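Local coordinates for protein putative alpha/beta hydrolase (Desulfitobacterium hafniense, PDB 4RPC) that is a putative alpha/beta hydrolase that probably cleaves its still unidentified substrate with a serine nucleophile, at residues H14-P19 against L51-L56; Y93-G98 against G240-L245. All coordinates share one frame; numbering follows the deposited sequence.

Both contacts reach the central sheet of an alpha/beta-hydrolase fold, but at different depths. Interaction 1 pairs strand 13-17, at the edge of the sheet, with strand 50-54, and its centre lies about 15 Å from that of the chain. The centre of interaction 2 lies about 6 Å from that of the chain, where the turn after strand 88-95 carries the presumed nucleophile Ser96, which faces the presumed catalytic His241. The centres of the two contacts are about 18 Å apart, with strand 23-27 between the strands 50-54 and 88-95. They nevertheless meet through packing of Leu56 CD1 against Leu97 CD2 at 3.7 Å, which joins the loop after strand 50-54 to the residue following Ser96.

Interaction 1: H14-P19 against L51-L56; sequences HRMGEP and LLIPEL
His14, Arg15 and Met16 pair antiparallel with Ile53, Leu52 and Leu51, the short strand axes approaching to 4.8 Å at an angle of 154°. This is the outer edge of the alpha/beta-hydrolase sheet: strand 13-17 has strand 50-54 beside it, and that strand in turn runs parallel to strand 23-27. His14 and Ile53 exchange backbone bonds in both directions, the shorter being Ile53 N to His14 O at 2.8 Å, and Met16 and Leu51 repeat the pattern. Between them, Arg15 and Leu52 form the non-hydrogen-bonded pair; their side chains lie side by side on the same face of the sheet, Arg15 CG 3.9 Å from Leu52 CD2. With its chain fully extended from CG to NE, Arg15 carries its guanidinium past this leucine, and NH2 donates to Pro19 O (2.9 Å) in the turn that follows the strand. On the other face, Met16, a selenomethionine, bends across Ile53, although the very close approach of its CG to Ile53 CD1 makes the exact fit doubtful. That face also carries His14, whose ring stacks with Trp34. CG of His14 stands beside its backbone N (chi1 -63°), which turns the ring toward Glu55, past the C-terminal end of strand 50-54, and His14 NE2 gives Glu55 OE2 a bond of 2.7 Å. Replacing His14 by an alanine removes the donor and the ring, and is likely to leave Glu55 OE2 without its imidazole partner and Trp34 without its stack. Glu55 also engages Lys12 in a salt bridge through OE1, so its two oxygens tie the loop after strand 50-54 to Lys12 and to His14 of strand 13-17. The bond from NE2 lies in the imidazole plane but meets OE2 from above the carboxylate plane.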
ATOM      1  N   HIS A  14       5.872  -9.345 -10.553  1.00 31.57           N
ATOM      2  CA  HIS A  14       6.564  -8.800 -11.707  1.00 31.52           C
ATOM      3  C   HIS A  14       7.886  -8.332 -11.262  1.00 30.92           C
ATOM      4  O   HIS A  14       8.006  -7.819 -10.168  1.00 27.16           O
ATOM      5  CB  HIS A  14       5.845  -7.593 -12.253  1.00 30.64           C
ATOM      6  CG  HIS A  14       4.478  -7.885 -12.763  1.00 31.15           C
ATOM      7  ND1 HIS A  14       4.229  -8.217 -14.075  1.00 35.19           N
ATOM      8  CD2 HIS A  14       3.286  -7.890 -12.138  1.00 30.29           C
ATOM      9  CE1 HIS A  14       2.935  -8.408 -14.236  1.00 35.90           C
ATOM     10  NE2 HIS A  14       2.343  -8.218 -13.073  1.00 34.16           N
ATOM     11  N   ARG A  15       8.881  -8.470 -12.130  1.00 33.04           N
ATOM     12  CA  ARG A  15      10.255  -8.172 -11.744  1.00 34.32           C
ATOM     13  C   ARG A  15      10.870  -7.246 -12.771  1.00 33.91           C
ATOM     14  O   ARG A  15      10.829  -7.518 -13.938  1.00 35.96           O
ATOM     15  CB  ARG A  15      11.053  -9.471 -11.583  1.00 38.08           C
ATOM     16  CG  ARG A  15      12.510  -9.287 -11.170  1.00 43.33           C
ATOM     17  CD  ARG A  15      13.202 -10.642 -11.006  1.00 49.29           C
ATOM     18  NE  ARG A  15      14.442 -10.564 -10.221  1.00 55.05           N
ATOM     19  CZ  ARG A  15      15.186 -11.622  -9.859  1.00 61.63           C
ATOM     20  NH1 ARG A  15      14.816 -12.859 -10.226  1.00 66.77           N
ATOM     21  NH2 ARG A  15      16.301 -11.459  -9.131  1.00 56.96           N
HETATM   22  N   MSE A  16      11.405  -6.136 -12.314  1.00 32.78           N
HETATM   23  CA  MSE A  16      12.050  -5.158 -13.174  1.00 36.14           C
HETATM   24  C   MSE A  16      13.355  -4.692 -12.547  1.00 33.00           C
HETATM   25  O   MSE A  16      13.734  -5.103 -11.441  1.00 28.76           O
HETATM   26  CB  MSE A  16      11.172  -3.935 -13.466  1.00 39.40           C
HETATM   27  CG  MSE A  16       9.725  -4.016 -12.990  1.00 42.85           C
HETATM   28 SE   MSE A  16       8.454  -3.863 -14.474  0.69 52.98          SE
HETATM   29  CE  MSE A  16       9.516  -3.215 -16.005  1.00 50.54           C
ATOM     30  N   GLY A  17      14.067  -3.850 -13.283  1.00 32.98           N
ATOM     31  CA  GLY A  17      15.360  -3.311 -12.836  1.00 34.45           C
ATOM     32  C   GLY A  17      16.498  -4.291 -12.807  1.00 34.95           C
ATOM     33  O   GLY A  17      16.517  -5.227 -13.566  1.00 36.93           O
ATOM     34  N   GLU A  18      17.468  -4.056 -11.931  1.00 36.77           N
ATOM     35  CA  GLU A  18      18.675  -4.863 -11.871  1.00 35.60           C
ATOM     36  C   GLU A  18      18.477  -6.120 -11.011  1.00 34.15           C
ATOM     37  O   GLU A  18      18.419  -6.005  -9.774  1.00 31.54           O
ATOM     38  CB  GLU A  18      19.825  -4.015 -11.303  1.00 38.10           C
ATOM     39  CG  GLU A  18      20.586  -3.239 -12.340  1.00 42.59           C
ATOM     40  CD  GLU A  18      21.063  -4.139 -13.478  1.00 47.24           C
ATOM     41  OE1 GLU A  18      21.717  -5.188 -13.194  1.00 52.96           O
ATOM     42  OE2 GLU A  18      20.710  -3.821 -14.639  1.00 47.78           O
ATOM     43  N   PRO A  19      18.399  -7.327 -11.640  1.00 33.42           N
ATOM     44  CA  PRO A  19      17.932  -8.531 -10.894  1.00 33.19           C
ATOM     45  C   PRO A  19      18.783  -8.857  -9.681  1.00 32.38           C
ATOM     46  O   PRO A  19      18.256  -9.338  -8.648  1.00 30.55           O
ATOM     47  CB  PRO A  19      17.974  -9.662 -11.927  1.00 35.93           C
ATOM     48  CG  PRO A  19      18.088  -8.983 -13.253  1.00 37.41           C
ATOM     49  CD  PRO A  19      18.751  -7.652 -13.031  1.00 36.94           C
ATOM     50  N   LEU A  51      13.326  -4.356  -8.601  1.00 25.13           N
ATOM     51  CA  LEU A  51      11.978  -3.986  -8.241  1.00 25.24           C
ATOM     52  C   LEU A  51      11.121  -5.209  -8.382  1.00 23.08           C
ATOM     53  O   LEU A  51      11.096  -5.847  -9.424  1.00 23.63           O
ATOM     54  CB  LEU A  51      11.426  -2.867  -9.163  1.00 25.66           C
ATOM     55  CG  LEU A  51      11.979  -1.435  -9.047  1.00 27.04           C
ATOM     56  CD1 LEU A  51      12.499  -1.116  -7.648  1.00 25.03           C
ATOM     57  CD2 LEU A  51      13.033  -1.127 -10.080  1.00 27.37           C
ATOM     58  N   LEU A  52      10.418  -5.527  -7.332  1.00 21.70           N
ATOM     59  CA  LEU A  52       9.434  -6.577  -7.358  1.00 22.38           C
ATOM     60  C   LEU A  52       8.045  -6.024  -7.066  1.00 21.38           C
ATOM     61  O   LEU A  52       7.815  -5.445  -5.991  1.00 20.86           O
ATOM     62  CB  LEU A  52       9.835  -7.581  -6.283  1.00 23.73           C
ATOM     63  CG  LEU A  52      11.301  -8.054  -6.339  1.00 23.78           C
ATOM     64  CD1 LEU A  52      11.758  -8.617  -4.992  1.00 23.65           C
ATOM     65  CD2 LEU A  52      11.412  -9.079  -7.446  1.00 25.43           C
ATOM     66  N   ILE A  53       7.104  -6.241  -7.976  1.00 21.36           N
ATOM     67  CA  ILE A  53       5.806  -5.630  -7.898  1.00 22.39           C
ATOM     68  C   ILE A  53       4.687  -6.656  -7.998  1.00 23.87           C
ATOM     69  O   ILE A  53       4.420  -7.189  -9.055  1.00 26.53           O
ATOM     70  CB  ILE A  53       5.598  -4.558  -8.990  1.00 23.20           C
ATOM     71  CG1 ILE A  53       6.865  -3.655  -9.163  1.00 23.86           C
ATOM     72  CG2 ILE A  53       4.399  -3.706  -8.672  1.00 21.77           C
ATOM     73  CD1 ILE A  53       7.833  -4.168 -10.158  1.00 24.52           C
ATOM     74  N   PRO A  54       4.039  -6.975  -6.878  1.00 24.09           N
ATOM     75  CA  PRO A  54       2.966  -7.946  -7.012  1.00 24.63           C
ATOM     76  C   PRO A  54       1.665  -7.364  -7.583  1.00 24.09           C
ATOM     77  O   PRO A  54       1.447  -6.170  -7.538  1.00 23.92           O
ATOM     78  CB  PRO A  54       2.725  -8.381  -5.562  1.00 25.04           C
ATOM     79  CG  PRO A  54       3.318  -7.308  -4.707  1.00 23.13           C
ATOM     80  CD  PRO A  54       4.478  -6.813  -5.491  1.00 23.00           C
ATOM     81  N   GLU A  55       0.793  -8.217  -8.097  1.00 24.21           N
ATOM     82  CA  GLU A  55      -0.616  -7.864  -8.296  1.00 24.24           C
ATOM     83  C   GLU A  55      -1.421  -8.383  -7.136  1.00 23.82           C
ATOM     84  O   GLU A  55      -1.339  -9.557  -6.809  1.00 23.81           O
ATOM     85  CB  GLU A  55      -1.131  -8.570  -9.516  1.00 26.49           C
ATOM     86  CG  GLU A  55      -0.433  -8.159 -10.763  1.00 28.63           C
ATOM     87  CD  GLU A  55      -0.939  -8.896 -11.990  1.00 31.74           C
ATOM     88  OE1 GLU A  55      -1.863  -9.779 -11.882  1.00 32.06           O
ATOM     89  OE2 GLU A  55      -0.365  -8.571 -13.046  1.00 31.94           O
ATOM     90  N   LEU A  56      -2.174  -7.539  -6.468  1.00 22.73           N
ATOM     91  CA  LEU A  56      -3.112  -8.034  -5.472  1.00 21.57           C
ATOM     92  C   LEU A  56      -4.137  -8.912  -6.189  1.00 22.16           C
ATOM     93  O   LEU A  56      -4.468  -8.690  -7.355  1.00 22.16           O
ATOM     94  CB  LEU A  56      -3.812  -6.877  -4.762  1.00 21.59           C
ATOM     95  CG  LEU A  56      -2.978  -5.951  -3.867  1.00 20.98           C
ATOM     96  CD1 LEU A  56      -3.916  -4.970  -3.177  1.00 20.52           C
ATOM     97  CD2 LEU A  56      -2.301  -6.781  -2.829  1.00 20.86           C
TER

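Interaction 2: Y93-G98 against G240-L245; sequences YGVSLG and GHAEVL
Ser96 and His241 both send their side chains anti to the backbone N, OG of the serine with chi1 -153° and CG of the histidine with chi1 -173°, and the two groups converge. Ser96 OG thereby comes to the edge of the imidazole, in the ring plane and 3.3 Å from His241 NE2. A water bridges the pair, hydrogen-bonded to Ser96 OG at 2.8 Å and to His241 NE2 at 2.9 Å. The other ring nitrogen, ND1, is hydrogen-bonded to Glu213 OE2, an arrangement consistent with a Ser-His-Glu catalytic triad. Ser96 would be its nucleophile, on what appears to be a nucleophile elbow (GxSxG): its positive phi of 62° marks the strained turn from strand 88-95 into helix 97-108. Gly94 and Gly98 let this turn close, since a CB on Gly94 would collide with Gly98 O and one on Gly98 would crowd Val95 O. Beside Ser96 and His241 the contact is apolar. Val95 and Leu245 reach toward each other tip to tip, CG1 to CD2 at 3.7 Å, while Val95 CG2 lies 4.2 Å from CB of Ala242, the N-cap of helix 243-247. Tyr93 crosses the same leucine obliquely, its OH 3.8 Å from Leu245 CD2 and hydrogen-bonded to Asp119 OD2.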
ATOM      1  N   TYR A  93       7.656  -0.691   0.018  1.00 17.68           N
ATOM      2  CA  TYR A  93       6.785   0.434   0.022  1.00 18.59           C
ATOM      3  C   TYR A  93       5.395  -0.137  -0.195  1.00 17.71           C
ATOM      4  O   TYR A  93       5.187  -0.973  -1.062  1.00 17.50           O
ATOM      5  CB  TYR A  93       7.169   1.453  -1.053  1.00 19.86           C
ATOM      6  CG  TYR A  93       6.114   2.497  -1.235  1.00 20.83           C
ATOM      7  CD1 TYR A  93       6.108   3.653  -0.489  1.00 21.79           C
ATOM      8  CD2 TYR A  93       5.054   2.278  -2.117  1.00 21.29           C
ATOM      9  CE1 TYR A  93       5.115   4.597  -0.645  1.00 22.07           C
ATOM     10  CE2 TYR A  93       4.065   3.217  -2.272  1.00 21.70           C
ATOM     11  CZ  TYR A  93       4.095   4.373  -1.522  1.00 22.13           C
ATOM     12  OH  TYR A  93       3.088   5.291  -1.734  1.00 23.25           O
ATOM     13  N   GLY A  94       4.452   0.244   0.636  1.00 17.17           N
ATOM     14  CA  GLY A  94       3.110  -0.181   0.424  1.00 17.31           C
ATOM     15  C   GLY A  94       2.180   0.959   0.613  1.00 18.28           C
ATOM     16  O   GLY A  94       2.324   1.751   1.563  1.00 18.45           O
ATOM     17  N   VAL A  95       1.241   1.082  -0.316  1.00 19.21           N
ATOM     18  CA  VAL A  95       0.276   2.149  -0.237  1.00 19.82           C
ATOM     19  C   VAL A  95      -1.058   1.548   0.104  1.00 19.53           C
ATOM     20  O   VAL A  95      -1.503   0.589  -0.523  1.00 17.39           O
ATOM     21  CB  VAL A  95       0.214   3.014  -1.530  1.00 20.14           C
ATOM     22  CG1 VAL A  95      -0.199   2.187  -2.729  1.00 19.38           C
ATOM     23  CG2 VAL A  95      -0.768   4.184  -1.337  1.00 20.34           C
ATOM     24  N   SER A  96      -1.670   2.112   1.137  1.00 21.21           N
ATOM     25  CA  SER A  96      -3.001   1.757   1.589  1.00 23.86           C
ATOM     26  C   SER A  96      -3.042   0.302   2.031  1.00 22.14           C
ATOM     27  O   SER A  96      -2.251  -0.102   2.887  1.00 22.43           O
ATOM     28  CB  SER A  96      -4.012   2.084   0.461  1.00 27.75           C
ATOM     29  OG  SER A  96      -5.301   2.359   1.016  1.00 34.09           O
ATOM     30  N   LEU A  97      -3.945  -0.498   1.483  1.00 20.96           N
ATOM     31  CA  LEU A  97      -3.910  -1.919   1.790  1.00 19.99           C
ATOM     32  C   LEU A  97      -2.518  -2.515   1.628  1.00 18.49           C
ATOM     33  O   LEU A  97      -2.149  -3.423   2.355  1.00 16.59           O
ATOM     34  CB  LEU A  97      -4.805  -2.658   0.847  1.00 19.96           C
ATOM     35  CG  LEU A  97      -4.854  -4.169   0.973  1.00 19.80           C
ATOM     36  CD1 LEU A  97      -5.208  -4.603   2.373  1.00 20.60           C
ATOM     37  CD2 LEU A  97      -5.885  -4.670  -0.057  1.00 20.21           C
ATOM     38  N   GLY A  98      -1.765  -2.000   0.668  1.00 16.33           N
ATOM     39  CA  GLY A  98      -0.475  -2.532   0.402  1.00 15.69           C
ATOM     40  C   GLY A  98       0.443  -2.324   1.602  1.00 16.06           C
ATOM     41  O   GLY A  98       1.375  -3.083   1.763  1.00 14.76           O
ATOM     42  N   GLY A 240      -3.009  14.843   0.276  1.00 30.59           N
ATOM     43  CA  GLY A 240      -3.946  13.851   0.793  1.00 29.52           C
ATOM     44  C   GLY A 240      -3.543  12.407   0.554  1.00 27.02           C
ATOM     45  O   GLY A 240      -2.429  12.097   0.155  1.00 25.43           O
ATOM     46  N   HIS A 241      -4.480  11.513   0.802  1.00 26.61           N
ATOM     47  CA  HIS A 241      -4.231  10.077   0.719  1.00 26.52           C
ATOM     48  C   HIS A 241      -3.731   9.706  -0.657  1.00 24.85           C
ATOM     49  O   HIS A 241      -4.395   9.948  -1.656  1.00 24.04           O
ATOM     50  CB  HIS A 241      -5.535   9.327   0.993  1.00 29.30           C
ATOM     51  CG  HIS A 241      -5.392   7.841   1.103  1.00 30.28           C
ATOM     52  ND1 HIS A 241      -4.996   7.219   2.258  1.00 31.05           N
ATOM     53  CD2 HIS A 241      -5.658   6.853   0.217  1.00 32.17           C
ATOM     54  CE1 HIS A 241      -5.029   5.909   2.094  1.00 32.11           C
ATOM     55  NE2 HIS A 241      -5.424   5.663   0.860  1.00 32.95           N
ATOM     56  N   ALA A 242      -2.523   9.160  -0.701  1.00 24.41           N
ATOM     57  CA  ALA A 242      -1.883   8.745  -1.959  1.00 24.46           C
ATOM     58  C   ALA A 242      -1.609   9.868  -2.979  1.00 25.64           C
ATOM     59  O   ALA A 242      -1.325   9.561  -4.125  1.00 25.87           O
ATOM     60  CB  ALA A 242      -2.731   7.637  -2.605  1.00 24.50           C
ATOM     61  N   GLU A 243      -1.695  11.155  -2.580  1.00 26.80           N
ATOM     62  CA  GLU A 243      -1.449  12.290  -3.504  1.00 28.71           C
ATOM     63  C   GLU A 243       0.044  12.369  -3.981  1.00 28.64           C
ATOM     64  O   GLU A 243       0.329  12.617  -5.187  1.00 28.58           O
ATOM     65  CB  GLU A 243      -1.861  13.619  -2.852  1.00 30.85           C
ATOM     66  CG  GLU A 243      -1.823  14.783  -3.816  1.00 33.34           C
ATOM     67  CD  GLU A 243      -2.589  16.015  -3.359  1.00 36.45           C
ATOM     68  OE1 GLU A 243      -3.069  16.077  -2.179  1.00 36.34           O
ATOM     69  OE2 GLU A 243      -2.682  16.974  -4.207  1.00 40.06           O
ATOM     70  N   VAL A 244       0.969  12.116  -3.069  1.00 27.47           N
ATOM     71  CA  VAL A 244       2.376  12.080  -3.436  1.00 28.86           C
ATOM     72  C   VAL A 244       2.629  10.974  -4.454  1.00 28.67           C
ATOM     73  O   VAL A 244       3.383  11.145  -5.405  1.00 28.52           O
ATOM     74  CB  VAL A 244       3.289  11.839  -2.214  1.00 29.92           C
ATOM     75  CG1 VAL A 244       4.751  11.888  -2.651  1.00 31.38           C
ATOM     76  CG2 VAL A 244       3.107  12.925  -1.150  1.00 30.98           C
ATOM     77  N   LEU A 245       1.993   9.818  -4.268  1.00 26.56           N
ATOM     78  CA  LEU A 245       2.162   8.722  -5.228  1.00 25.64           C
ATOM     79  C   LEU A 245       1.564   9.069  -6.567  1.00 26.07           C
ATOM     80  O   LEU A 245       2.120   8.746  -7.625  1.00 26.78           O
ATOM     81  CB  LEU A 245       1.471   7.458  -4.655  1.00 24.54           C
ATOM     82  CG  LEU A 245       1.575   6.213  -5.483  1.00 24.67           C
ATOM     83  CD1 LEU A 245       3.042   5.849  -5.698  1.00 24.17           C
ATOM     84  CD2 LEU A 245       0.815   5.070  -4.767  1.00 23.34           C
TER
HETATM   85  O   HOH W   1      -6.892   3.801  -0.761  1.00 29.34           O